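Local coordinates for protein probable 3-hydroxybutyryl-CoA dehydrogenase (Escherichia coli, PDB 3MOG) that oxidises 3-hydroxyadipyl-CoA to 3-oxoadipyl-CoA with NAD+ as electron acceptor in the bacterial breakdown of phenylacetate, at residues 29-35 against 72-78; 21-26 against 69-73; 350-356 against 376-382; 386-392 against 448-452. All coordinates share one frame; numbering follows the deposited sequence.

The four contacts form two pairs at opposite sides of the chain. Contacts 1 and 2, centres about 9 Å apart, both belong to the N-terminal NAD-binding domain and share Arg72 and Leu73; Val31 of contact 1 packs its CG2 on Ala24 CB of contact 2. They lie beside a glycine-rich turn that probably forms the dinucleotide-binding loop. Contact 3 lies within the reduced Rossmann domain and contact 4 within the C-terminal domain that follows; centres about 17 Å apart, the two touch where Met388 CE rests 3.5 Å from Ile354 C. The centres of contacts 1 and 3 are about 55 Å apart, and even the nearest atoms of contacts 2 and 4 about 33 Å.

Contact 1 (29-35 against 72-78); sequences HQVLLYD and RLIPVTD
Strands 31-34 and 73-76 pair in parallel at one border of the Rossmann sheet of the NAD-binding domain, 73-76 being the outermost strand within the chain. The ladder starts with Val31 N bonded to Arg72 O (2.9 Å) and continues as Ile74 N reaches Val31 O at 2.8 Å. Leu33 then uses both its N, to Ile74 O, and its O, to Val76 N, before the pairing fades in a weak bond from Asp35 N to Val76 O (3.4 Å).

On one face Leu32 CD2 meets Val76 CG1 at 4.0 Å, and Ile74 CD1 lies against the amide end of Gln30, 3.6 Å from its CD. Tyr34, with CG anti to the backbone N (chi1 170°), sets its ring along the end of the outer strand; the ring turns its edge to the Thr77 carbonyl, CE2 lying 3.4 Å from Thr77 O, while CB rests on Val76 CG2. Cut back to an alanine here, the side chain would probably leave the Thr77 carbonyl without the ring edge beside it.

Asp35 stands where NAD-dependent Rossmann domains often carry a ribose-binding acid; here OD2 bonds to Ser13. Strand 8-11 flanks 31-34 on its other side, and helices 15-26 and 38-57 cover the Val31, Leu33 and Leu73 face.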
# COMPACT_ATOMS: atom_id res chain seq x y z
N HIS C 29 -37.57 -21.75 -21.88
CA HIS C 29 -38.11 -20.91 -20.83
C HIS C 29 -38.88 -19.72 -21.37
O HIS C 29 -38.44 -19.04 -22.30
CB HIS C 29 -37.01 -20.42 -19.89
CG HIS C 29 -36.29 -21.54 -19.20
ND1 HIS C 29 -36.67 -22.01 -17.96
CD2 HIS C 29 -35.24 -22.30 -19.59
CE1 HIS C 29 -35.87 -23.00 -17.61
NE2 HIS C 29 -35.00 -23.20 -18.59
N GLN C 30 -40.04 -19.49 -20.78
CA GLN C 30 -40.76 -18.24 -20.93
C GLN C 30 -39.90 -17.14 -20.29
O GLN C 30 -39.50 -17.26 -19.12
CB GLN C 30 -42.14 -18.35 -20.27
CG GLN C 30 -42.99 -17.09 -20.31
CD GLN C 30 -44.42 -17.37 -20.75
OE1 GLN C 30 -45.38 -17.02 -20.06
NE2 GLN C 30 -44.56 -17.99 -21.93
N VAL C 31 -39.57 -16.12 -21.07
CA VAL C 31 -38.70 -15.04 -20.59
C VAL C 31 -39.41 -13.70 -20.51
O VAL C 31 -39.87 -13.17 -21.52
CB VAL C 31 -37.40 -14.91 -21.43
CG1 VAL C 31 -36.54 -13.73 -20.93
CG2 VAL C 31 -36.60 -16.20 -21.38
N LEU C 32 -39.50 -13.16 -19.30
CA LEU C 32 -39.98 -11.81 -19.09
C LEU C 32 -38.80 -10.86 -19.17
O LEU C 32 -37.99 -10.80 -18.25
CB LEU C 32 -40.68 -11.70 -17.73
CG LEU C 32 -41.89 -12.62 -17.50
CD1 LEU C 32 -42.32 -12.61 -16.05
CD2 LEU C 32 -43.06 -12.28 -18.40
N LEU C 33 -38.70 -10.13 -20.27
CA LEU C 33 -37.62 -9.17 -20.45
C LEU C 33 -38.08 -7.77 -19.98
O LEU C 33 -38.89 -7.13 -20.64
CB LEU C 33 -37.15 -9.14 -21.91
CG LEU C 33 -35.92 -8.30 -22.31
CD1 LEU C 33 -34.63 -8.74 -21.58
CD2 LEU C 33 -35.72 -8.40 -23.80
N TYR C 34 -37.55 -7.32 -18.85
CA TYR C 34 -38.00 -6.10 -18.20
C TYR C 34 -37.06 -4.92 -18.38
O TYR C 34 -35.86 -5.02 -18.15
CB TYR C 34 -38.22 -6.33 -16.69
CG TYR C 34 -38.46 -5.06 -15.89
CD1 TYR C 34 -37.46 -4.51 -15.09
CD2 TYR C 34 -39.69 -4.40 -15.94
CE1 TYR C 34 -37.67 -3.35 -14.35
CE2 TYR C 34 -39.92 -3.23 -15.20
CZ TYR C 34 -38.90 -2.71 -14.41
OH TYR C 34 -39.11 -1.56 -13.69
N ASP C 35 -37.65 -3.79 -18.79
CA ASP C 35 -37.01 -2.48 -18.80
C ASP C 35 -38.15 -1.45 -18.74
O ASP C 35 -39.26 -1.75 -19.19
CB ASP C 35 -36.18 -2.28 -20.07
CG ASP C 35 -35.17 -1.15 -19.94
OD1 ASP C 35 -35.25 -0.35 -18.98
OD2 ASP C 35 -34.29 -1.06 -20.82
N ARG C 72 -41.20 -16.92 -27.00
CA ARG C 72 -41.04 -16.97 -25.55
C ARG C 72 -40.50 -15.66 -24.96
O ARG C 72 -40.49 -15.49 -23.74
CB ARG C 72 -40.21 -18.20 -25.12
CG ARG C 72 -40.97 -19.52 -25.29
CD ARG C 72 -40.18 -20.75 -24.87
NE ARG C 72 -39.12 -21.11 -25.81
CZ ARG C 72 -39.03 -22.27 -26.46
NH1 ARG C 72 -39.95 -23.21 -26.30
NH2 ARG C 72 -38.01 -22.49 -27.28
N LEU C 73 -40.08 -14.74 -25.82
CA LEU C 73 -39.57 -13.44 -25.38
C LEU C 73 -40.69 -12.43 -25.17
O LEU C 73 -41.17 -11.82 -26.12
CB LEU C 73 -38.54 -12.89 -26.38
CG LEU C 73 -37.19 -13.62 -26.42
CD1 LEU C 73 -36.42 -13.24 -27.67
CD2 LEU C 73 -36.36 -13.33 -25.16
N ILE C 74 -41.09 -12.26 -23.91
CA ILE C 74 -42.18 -11.34 -23.57
C ILE C 74 -41.67 -10.03 -22.95
O ILE C 74 -41.20 -10.03 -21.81
CB ILE C 74 -43.22 -12.03 -22.65
CG1 ILE C 74 -43.58 -13.42 -23.19
CG2 ILE C 74 -44.47 -11.14 -22.49
CD1 ILE C 74 -44.59 -14.19 -22.38
N PRO C 75 -41.74 -8.91 -23.70
CA PRO C 75 -41.32 -7.61 -23.16
C PRO C 75 -42.33 -7.06 -22.16
O PRO C 75 -43.53 -7.03 -22.43
CB PRO C 75 -41.23 -6.71 -24.39
CG PRO C 75 -42.15 -7.34 -25.41
CD PRO C 75 -42.21 -8.82 -25.10
N VAL C 76 -41.83 -6.67 -20.99
CA VAL C 76 -42.67 -6.15 -19.92
C VAL C 76 -42.09 -4.85 -19.39
O VAL C 76 -40.86 -4.67 -19.35
CB VAL C 76 -42.90 -7.17 -18.75
CG1 VAL C 76 -43.63 -8.43 -19.24
CG2 VAL C 76 -41.60 -7.56 -18.07
N THR C 77 -42.98 -3.94 -19.00
CA THR C 77 -42.62 -2.62 -18.47
C THR C 77 -43.10 -2.48 -17.02
O THR C 77 -42.72 -1.55 -16.31
CB THR C 77 -43.23 -1.49 -19.34
OG1 THR C 77 -43.06 -1.82 -20.73
CG2 THR C 77 -42.55 -0.17 -19.08
N ASP C 78 -43.94 -3.41 -16.60
CA ASP C 78 -44.45 -3.45 -15.23
C ASP C 78 -43.67 -4.48 -14.40
O ASP C 78 -43.69 -5.68 -14.69
CB ASP C 78 -45.95 -3.75 -15.25
CG ASP C 78 -46.57 -3.78 -13.85
OD1 ASP C 78 -46.16 -2.98 -12.98
OD2 ASP C 78 -47.48 -4.61 -13.64

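Contact 2 (21-26 against 69-73); sequences AEVAAS and TLKRL
Ala21 starts the contact by setting its CB 3.8 Å from CD2 of Leu73, the branch that reaches in from just beyond helix 63-71. One residue on, Glu22 offers only backbone: its carbonyl O lies 4.2 Å from Thr69 CG2, while its carboxylate turns away to a salt bridge with Arg51.

The next turn brings Ala25, whose methyl touches both Thr69 CG2 (3.8 Å) and Leu73 CD2 (4.0 Å). A methyl lets the two backbones come close here. Its carbonyl O, near the end of the helix, accepts Arg72 NE at 3.0 Å; the donor lies in the carbonyl plane, but the oxygen is 29° out of the guanidinium plane and the N-H angle is a bent 130°. A weak second bond comes from NH2. The kink at chi3 (-73°) folds the arginine back to this oxygen, and the positive charge probably suits a helix C-terminal end.

Ser26 closes the run with its CA 3.4 Å from Thr69 OG1, a hydroxyl already bonded to Thr65 O; its own OG turns back to Val23 O. Helix 38-57 adds Leu52 against Thr69, and strand 31-34 lies beneath, Val31 touching Ala21, Ala24 and Ala25.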
# COMPACT_ATOMS: atom_id res chain seq x y z
N ALA C 21 -31.32 -13.35 -22.11
CA ALA C 21 -32.70 -13.65 -22.50
C ALA C 21 -32.76 -14.66 -23.64
O ALA C 21 -33.55 -15.60 -23.60
CB ALA C 21 -33.46 -12.34 -22.87
N GLU C 22 -31.90 -14.45 -24.64
CA GLU C 22 -31.78 -15.36 -25.79
C GLU C 22 -31.43 -16.79 -25.37
O GLU C 22 -32.04 -17.74 -25.86
CB GLU C 22 -30.73 -14.83 -26.77
CG GLU C 22 -30.53 -15.69 -28.02
CD GLU C 22 -29.41 -15.19 -28.91
OE1 GLU C 22 -28.80 -16.03 -29.61
OE2 GLU C 22 -29.12 -13.97 -28.90
N VAL C 23 -30.49 -16.93 -24.43
CA VAL C 23 -30.08 -18.24 -23.91
C VAL C 23 -31.22 -18.94 -23.19
O VAL C 23 -31.51 -20.11 -23.47
CB VAL C 23 -28.86 -18.13 -22.95
CG1 VAL C 23 -28.57 -19.46 -22.26
CG2 VAL C 23 -27.64 -17.64 -23.71
N ALA C 24 -31.87 -18.21 -22.29
CA ALA C 24 -32.97 -18.75 -21.51
C ALA C 24 -34.15 -19.16 -22.41
O ALA C 24 -34.64 -20.28 -22.30
CB ALA C 24 -33.41 -17.80 -20.39
N ALA C 25 -34.56 -18.29 -23.34
CA ALA C 25 -35.67 -18.60 -24.25
C ALA C 25 -35.34 -19.71 -25.25
O ALA C 25 -36.21 -20.51 -25.59
CB ALA C 25 -36.14 -17.36 -24.99
N SER C 26 -34.09 -19.77 -25.70
CA SER C 26 -33.68 -20.81 -26.66
C SER C 26 -33.67 -22.21 -26.05
O SER C 26 -33.56 -23.19 -26.77
CB SER C 26 -32.33 -20.48 -27.34
OG SER C 26 -31.22 -20.88 -26.55
N THR C 69 -38.32 -19.92 -29.87
CA THR C 69 -37.51 -19.00 -29.06
C THR C 69 -38.09 -17.59 -29.04
O THR C 69 -38.32 -17.04 -27.96
CB THR C 69 -36.05 -18.95 -29.54
OG1 THR C 69 -35.51 -20.28 -29.51
CG2 THR C 69 -35.19 -18.03 -28.64
N LEU C 70 -38.36 -17.04 -30.22
CA LEU C 70 -38.86 -15.65 -30.34
C LEU C 70 -40.21 -15.43 -29.67
O LEU C 70 -40.44 -14.37 -29.07
CB LEU C 70 -38.95 -15.23 -31.81
CG LEU C 70 -37.59 -15.33 -32.50
CD1 LEU C 70 -37.70 -15.08 -33.99
CD2 LEU C 70 -36.58 -14.39 -31.85
N LYS C 71 -41.06 -16.44 -29.73
CA LYS C 71 -42.38 -16.42 -29.10
C LYS C 71 -42.29 -16.40 -27.56
O LYS C 71 -43.20 -15.92 -26.89
CB LYS C 71 -43.19 -17.63 -29.57
CG LYS C 71 -44.69 -17.41 -29.68
CD LYS C 71 -45.29 -18.28 -30.81
CE LYS C 71 -45.12 -17.61 -32.19
NZ LYS C 71 -45.21 -18.58 -33.33
N ARG C 72 -41.20 -16.92 -27.00
CA ARG C 72 -41.04 -16.97 -25.55
C ARG C 72 -40.50 -15.66 -24.96
O ARG C 72 -40.49 -15.49 -23.74
CB ARG C 72 -40.21 -18.20 -25.12
CG ARG C 72 -40.97 -19.52 -25.29
CD ARG C 72 -40.18 -20.75 -24.87
NE ARG C 72 -39.12 -21.11 -25.81
CZ ARG C 72 -39.03 -22.27 -26.46
NH1 ARG C 72 -39.95 -23.21 -26.30
NH2 ARG C 72 -38.01 -22.49 -27.28
N LEU C 73 -40.08 -14.74 -25.82
CA LEU C 73 -39.57 -13.44 -25.38
C LEU C 73 -40.69 -12.43 -25.17
O LEU C 73 -41.17 -11.82 -26.12
CB LEU C 73 -38.54 -12.89 -26.38
CG LEU C 73 -37.19 -13.62 -26.42
CD1 LEU C 73 -36.42 -13.24 -27.67
CD2 LEU C 73 -36.36 -13.33 -25.16

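Contact 3 (350-356 against 376-382)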
# COMPACT_ATOMS: atom_id res chain seq x y z
N LYS C 350 6.32 -21.78 -31.72
CA LYS C 350 7.50 -21.54 -32.53
C LYS C 350 8.20 -20.23 -32.18
O LYS C 350 9.41 -20.11 -32.33
CB LYS C 350 7.16 -21.60 -34.02
CG LYS C 350 7.14 -23.03 -34.55
CD LYS C 350 5.87 -23.31 -35.34
CE LYS C 350 5.63 -24.81 -35.43
NZ LYS C 350 4.24 -25.14 -35.86
N VAL C 351 7.44 -19.26 -31.70
CA VAL C 351 8.03 -17.98 -31.31
C VAL C 351 8.76 -18.11 -29.98
O VAL C 351 8.21 -18.61 -29.00
CB VAL C 351 7.00 -16.84 -31.36
CG1 VAL C 351 7.48 -15.64 -30.57
CG2 VAL C 351 6.74 -16.47 -32.81
N VAL C 352 10.01 -17.68 -29.99
CA VAL C 352 10.93 -17.80 -28.87
C VAL C 352 11.59 -16.42 -28.65
O VAL C 352 12.01 -15.78 -29.62
CB VAL C 352 11.99 -18.88 -29.24
CG1 VAL C 352 13.33 -18.61 -28.62
CG2 VAL C 352 11.49 -20.27 -28.89
N THR C 353 11.65 -15.93 -27.40
CA THR C 353 12.47 -14.73 -27.15
C THR C 353 13.81 -15.05 -26.49
O THR C 353 13.94 -16.03 -25.76
CB THR C 353 11.73 -13.53 -26.45
OG1 THR C 353 11.51 -13.79 -25.06
CG2 THR C 353 10.41 -13.21 -27.12
N ILE C 354 14.81 -14.22 -26.79
CA ILE C 354 16.17 -14.42 -26.27
C ILE C 354 16.79 -13.09 -25.85
O ILE C 354 16.35 -12.03 -26.28
CB ILE C 354 17.14 -15.11 -27.31
CG1 ILE C 354 17.51 -14.16 -28.45
CG2 ILE C 354 16.56 -16.44 -27.84
CD1 ILE C 354 18.83 -14.47 -29.11
N ALA C 355 17.78 -13.16 -24.97
CA ALA C 355 18.55 -11.98 -24.61
C ALA C 355 19.97 -12.42 -24.45
O ALA C 355 20.24 -13.46 -23.85
CB ALA C 355 18.03 -11.34 -23.31
N ALA C 356 20.86 -11.62 -25.04
CA ALA C 356 22.30 -11.86 -24.94
C ALA C 356 22.83 -11.00 -23.81
O ALA C 356 22.38 -9.87 -23.63
CB ALA C 356 22.97 -11.46 -26.23
N GLY C 376 13.48 -24.86 -36.02
CA GLY C 376 12.14 -24.44 -36.44
C GLY C 376 11.66 -23.15 -35.80
O GLY C 376 10.62 -22.60 -36.19
N LYS C 377 12.41 -22.66 -34.83
CA LYS C 377 11.95 -21.53 -34.03
C LYS C 377 12.19 -20.19 -34.69
O LYS C 377 13.19 -20.01 -35.41
CB LYS C 377 12.54 -21.61 -32.63
CG LYS C 377 11.81 -22.64 -31.77
CD LYS C 377 12.74 -23.42 -30.87
CE LYS C 377 12.03 -24.67 -30.35
NZ LYS C 377 12.96 -25.61 -29.65
N THR C 378 11.25 -19.27 -34.49
CA THR C 378 11.42 -17.86 -34.82
C THR C 378 12.03 -17.17 -33.60
O THR C 378 11.40 -17.11 -32.53
CB THR C 378 10.08 -17.17 -35.14
OG1 THR C 378 9.36 -17.92 -36.13
CG2 THR C 378 10.33 -15.75 -35.65
N VAL C 379 13.24 -16.65 -33.77
CA VAL C 379 13.99 -16.01 -32.69
C VAL C 379 13.76 -14.50 -32.67
O VAL C 379 14.15 -13.81 -33.61
CB VAL C 379 15.51 -16.28 -32.84
CG1 VAL C 379 16.27 -15.70 -31.66
CG2 VAL C 379 15.77 -17.76 -32.96
N LEU C 380 13.15 -14.00 -31.59
CA LEU C 380 13.00 -12.55 -31.37
C LEU C 380 13.93 -12.10 -30.26
O LEU C 380 13.97 -12.70 -29.20
CB LEU C 380 11.57 -12.19 -30.99
CG LEU C 380 10.47 -12.41 -32.02
CD1 LEU C 380 9.13 -12.29 -31.35
CD2 LEU C 380 10.58 -11.41 -33.16
N GLN C 381 14.69 -11.03 -30.51
CA GLN C 381 15.65 -10.55 -29.52
C GLN C 381 15.11 -9.36 -28.72
O GLN C 381 14.66 -8.37 -29.31
CB GLN C 381 16.99 -10.20 -30.17
CG GLN C 381 18.12 -10.08 -29.16
CD GLN C 381 19.49 -9.95 -29.80
OE1 GLN C 381 19.66 -10.06 -31.02
NE2 GLN C 381 20.50 -9.73 -28.96
N ILE C 382 15.16 -9.46 -27.39
CA ILE C 382 14.64 -8.40 -26.51
C ILE C 382 15.69 -7.98 -25.48
O ILE C 382 16.80 -8.50 -25.49
CB ILE C 382 13.33 -8.84 -25.81
CG1 ILE C 382 13.57 -10.02 -24.86
CG2 ILE C 382 12.26 -9.23 -26.85
CD1 ILE C 382 12.30 -10.46 -24.08
O HOH W 1 19.43 -9.14 -26.24
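Ile354 and Val379 meet side chain to side chain between the parallel strands 351-356 and 378-381. Val379 CG1 sits against the long branch of the isoleucine, 3.8 Å from both CG1 and CD1 of Ile354. That branch lies between the backbone N and the carbonyl carbon (chi1 72°), a placement that swings it across toward the neighbouring strand, against Val379. On the same face Val352 CG2 rests on the aliphatic part of Lys377, 3.7 Å from CG, while the amine end of the lysine points off from the strand pair.

The strands form a beta-alpha-beta unit of the reduced Rossmann domain: helix 362-373 connects them and packs Ile369 and Leu372 on the face of Ile354 and Val379. The other face, bearing Val351, Thr353, Thr378 and Leu380, is met by helix 213-223. There Val351 CG1 and Leu380 CD1 touch at 3.8 Å. Thr353 and Ile382 cross obliquely, the isoleucine CD1 coming 3.6 Å from Thr353 OG1; Ile382 CG1, also between N and carbonyl carbon (chi1 65°), carries CD1 back over the first strand.

Backbone bonds run the length of the pair, with Leu380 N on Val352 O at 2.9 Å and almost straight (178°). Past the last of them, from Ile382 N to Ile354 O, a water accepts from Ala356 N and from NE2 of the extended Gln381 while donating to Ile382 O (2.8 Å).

Contact 4 (386-392 against 448-452)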
# COMPACT_ATOMS: atom_id res chain seq x y z
N PRO C 386 14.77 -9.85 -16.42
CA PRO C 386 14.56 -10.96 -15.50
C PRO C 386 13.25 -11.71 -15.76
O PRO C 386 12.19 -11.10 -15.85
CB PRO C 386 14.52 -10.27 -14.13
CG PRO C 386 15.41 -9.12 -14.28
CD PRO C 386 15.20 -8.63 -15.71
N GLY C 387 13.34 -13.03 -15.95
CA GLY C 387 12.15 -13.83 -16.17
C GLY C 387 11.56 -13.68 -17.56
O GLY C 387 10.64 -14.42 -17.93
N MET C 388 12.09 -12.73 -18.32
CA MET C 388 11.66 -12.42 -19.69
C MET C 388 10.15 -12.16 -19.79
O MET C 388 9.64 -11.31 -19.05
CB MET C 388 12.18 -13.47 -20.69
CG MET C 388 13.70 -13.66 -20.66
SD MET C 388 14.61 -12.31 -21.43
CE MET C 388 14.72 -13.04 -23.04
N LEU C 389 9.44 -12.89 -20.64
CA LEU C 389 8.05 -12.53 -20.96
C LEU C 389 7.05 -13.63 -20.67
O LEU C 389 6.15 -13.46 -19.84
CB LEU C 389 7.92 -12.08 -22.42
CG LEU C 389 8.68 -10.82 -22.85
CD1 LEU C 389 8.43 -10.51 -24.32
CD2 LEU C 389 8.30 -9.60 -21.97
N ILE C 390 7.21 -14.74 -21.37
CA ILE C 390 6.31 -15.86 -21.31
C ILE C 390 6.36 -16.45 -19.92
O ILE C 390 5.33 -16.54 -19.26
CB ILE C 390 6.71 -16.92 -22.37
CG1 ILE C 390 6.41 -16.42 -23.78
CG2 ILE C 390 6.04 -18.26 -22.10
CD1 ILE C 390 7.12 -17.22 -24.90
N TRP C 391 7.56 -16.82 -19.46
CA TRP C 391 7.71 -17.50 -18.17
C TRP C 391 7.34 -16.59 -17.02
O TRP C 391 6.70 -17.05 -16.08
CB TRP C 391 9.11 -18.13 -18.00
CG TRP C 391 9.16 -19.47 -18.68
CD1 TRP C 391 9.41 -19.71 -20.00
CD2 TRP C 391 8.86 -20.74 -18.09
NE1 TRP C 391 9.32 -21.06 -20.26
CE2 TRP C 391 8.98 -21.72 -19.11
CE3 TRP C 391 8.52 -21.16 -16.79
CZ2 TRP C 391 8.77 -23.08 -18.88
CZ3 TRP C 391 8.31 -22.51 -16.56
CH2 TRP C 391 8.44 -23.46 -17.60
N ARG C 392 7.69 -15.31 -17.12
CA ARG C 392 7.38 -14.33 -16.08
C ARG C 392 5.87 -14.15 -15.92
O ARG C 392 5.36 -14.10 -14.79
CB ARG C 392 8.06 -12.99 -16.42
CG ARG C 392 7.77 -11.86 -15.45
CD ARG C 392 8.87 -10.87 -15.46
NE ARG C 392 8.53 -9.69 -14.66
CZ ARG C 392 9.38 -8.71 -14.38
NH1 ARG C 392 10.63 -8.80 -14.82
NH2 ARG C 392 8.98 -7.66 -13.65
N LEU C 448 12.83 -13.41 -9.21
CA LEU C 448 12.17 -12.13 -9.50
C LEU C 448 11.98 -11.28 -8.24
O LEU C 448 12.27 -10.08 -8.26
CB LEU C 448 10.84 -12.35 -10.21
CG LEU C 448 10.95 -12.99 -11.60
CD1 LEU C 448 9.59 -13.20 -12.16
CD2 LEU C 448 11.78 -12.12 -12.55
N GLN C 449 11.55 -11.92 -7.15
CA GLN C 449 11.32 -11.28 -5.85
C GLN C 449 12.62 -10.71 -5.30
O GLN C 449 12.65 -9.59 -4.81
CB GLN C 449 10.71 -12.28 -4.85
CG GLN C 449 10.49 -11.73 -3.43
CD GLN C 449 10.23 -12.83 -2.40
OE1 GLN C 449 9.51 -12.62 -1.42
NE2 GLN C 449 10.82 -14.01 -2.63
N HIS C 450 13.69 -11.49 -5.38
CA HIS C 450 15.01 -11.00 -5.00
C HIS C 450 15.48 -9.82 -5.89
O HIS C 450 15.88 -8.79 -5.36
CB HIS C 450 16.05 -12.11 -4.99
CG HIS C 450 17.42 -11.63 -4.65
ND1 HIS C 450 17.81 -11.33 -3.35
CD2 HIS C 450 18.49 -11.33 -5.43
CE1 HIS C 450 19.05 -10.89 -3.35
NE2 HIS C 450 19.49 -10.88 -4.60
N HIS C 451 15.40 -9.97 -7.21
CA HIS C 451 15.86 -8.93 -8.11
C HIS C 451 15.16 -7.59 -7.89
O HIS C 451 15.81 -6.55 -7.77
CB HIS C 451 15.69 -9.34 -9.57
CG HIS C 451 16.30 -8.36 -10.52
ND1 HIS C 451 17.61 -8.46 -10.96
CD2 HIS C 451 15.80 -7.23 -11.09
CE1 HIS C 451 17.88 -7.45 -11.76
NE2 HIS C 451 16.80 -6.69 -11.86
N TYR C 452 13.83 -7.63 -7.84
CA TYR C 452 13.02 -6.43 -7.70
C TYR C 452 12.76 -5.98 -6.26
O TYR C 452 12.45 -4.82 -6.04
CB TYR C 452 11.69 -6.59 -8.43
CG TYR C 452 11.88 -6.67 -9.91
CD1 TYR C 452 12.21 -5.52 -10.65
CD2 TYR C 452 11.76 -7.89 -10.58
CE1 TYR C 452 12.41 -5.59 -12.00
CE2 TYR C 452 11.95 -7.97 -11.94
CZ TYR C 452 12.28 -6.82 -12.65
OH TYR C 452 12.45 -6.90 -14.01
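Pro386 and Gly387 run past the last turn of helix 438-452, and the backbone bends sharply there. Gly387 has a positive phi of 75° and comes so near Leu448 that a beta carbon would clash with CD2 of that leucine. Met388 follows with another positive phi, Leu389 takes the N-cap position, and helix 390-406 sets off toward Arg392. The facing residues 448-452 are regular helix.

Pro386 is gripped from two sides: its CB meets Leu448 CD2 at 3.7 Å, and its CG stands over the centre of the His451 ring, 3.7 Å from the centroid, a CH-pi contact. This fastens the loop leading into helix 390-406 to the end of helix 438-452, within the C-terminal domain and at a subunit interface of the homotrimer, where His451 NE2 bonds to Ser461 of a neighbouring subunit.

Arg392 reaches across to helix 438-452 with CG anti to the backbone N (chi1 177°) and the chain extended as far as NE. Its NH1 makes two bonds close to the guanidinium plane, a straight one to Tyr452 OH (2.8 Å, 171°) and another to Pro386 O at 3.0 Å. On the way, Arg392 CG packs against Leu448 CD1 at 4.0 Å. NE forms a salt bridge with Glu201 and NH2 bonds to Tyr457 OH, which together hold the flat group's rotation. A leucine here is likely to leave the Pro386 carbonyl and Tyr452 hydroxyl without this donor and take from Glu201 its salt bridge to NE.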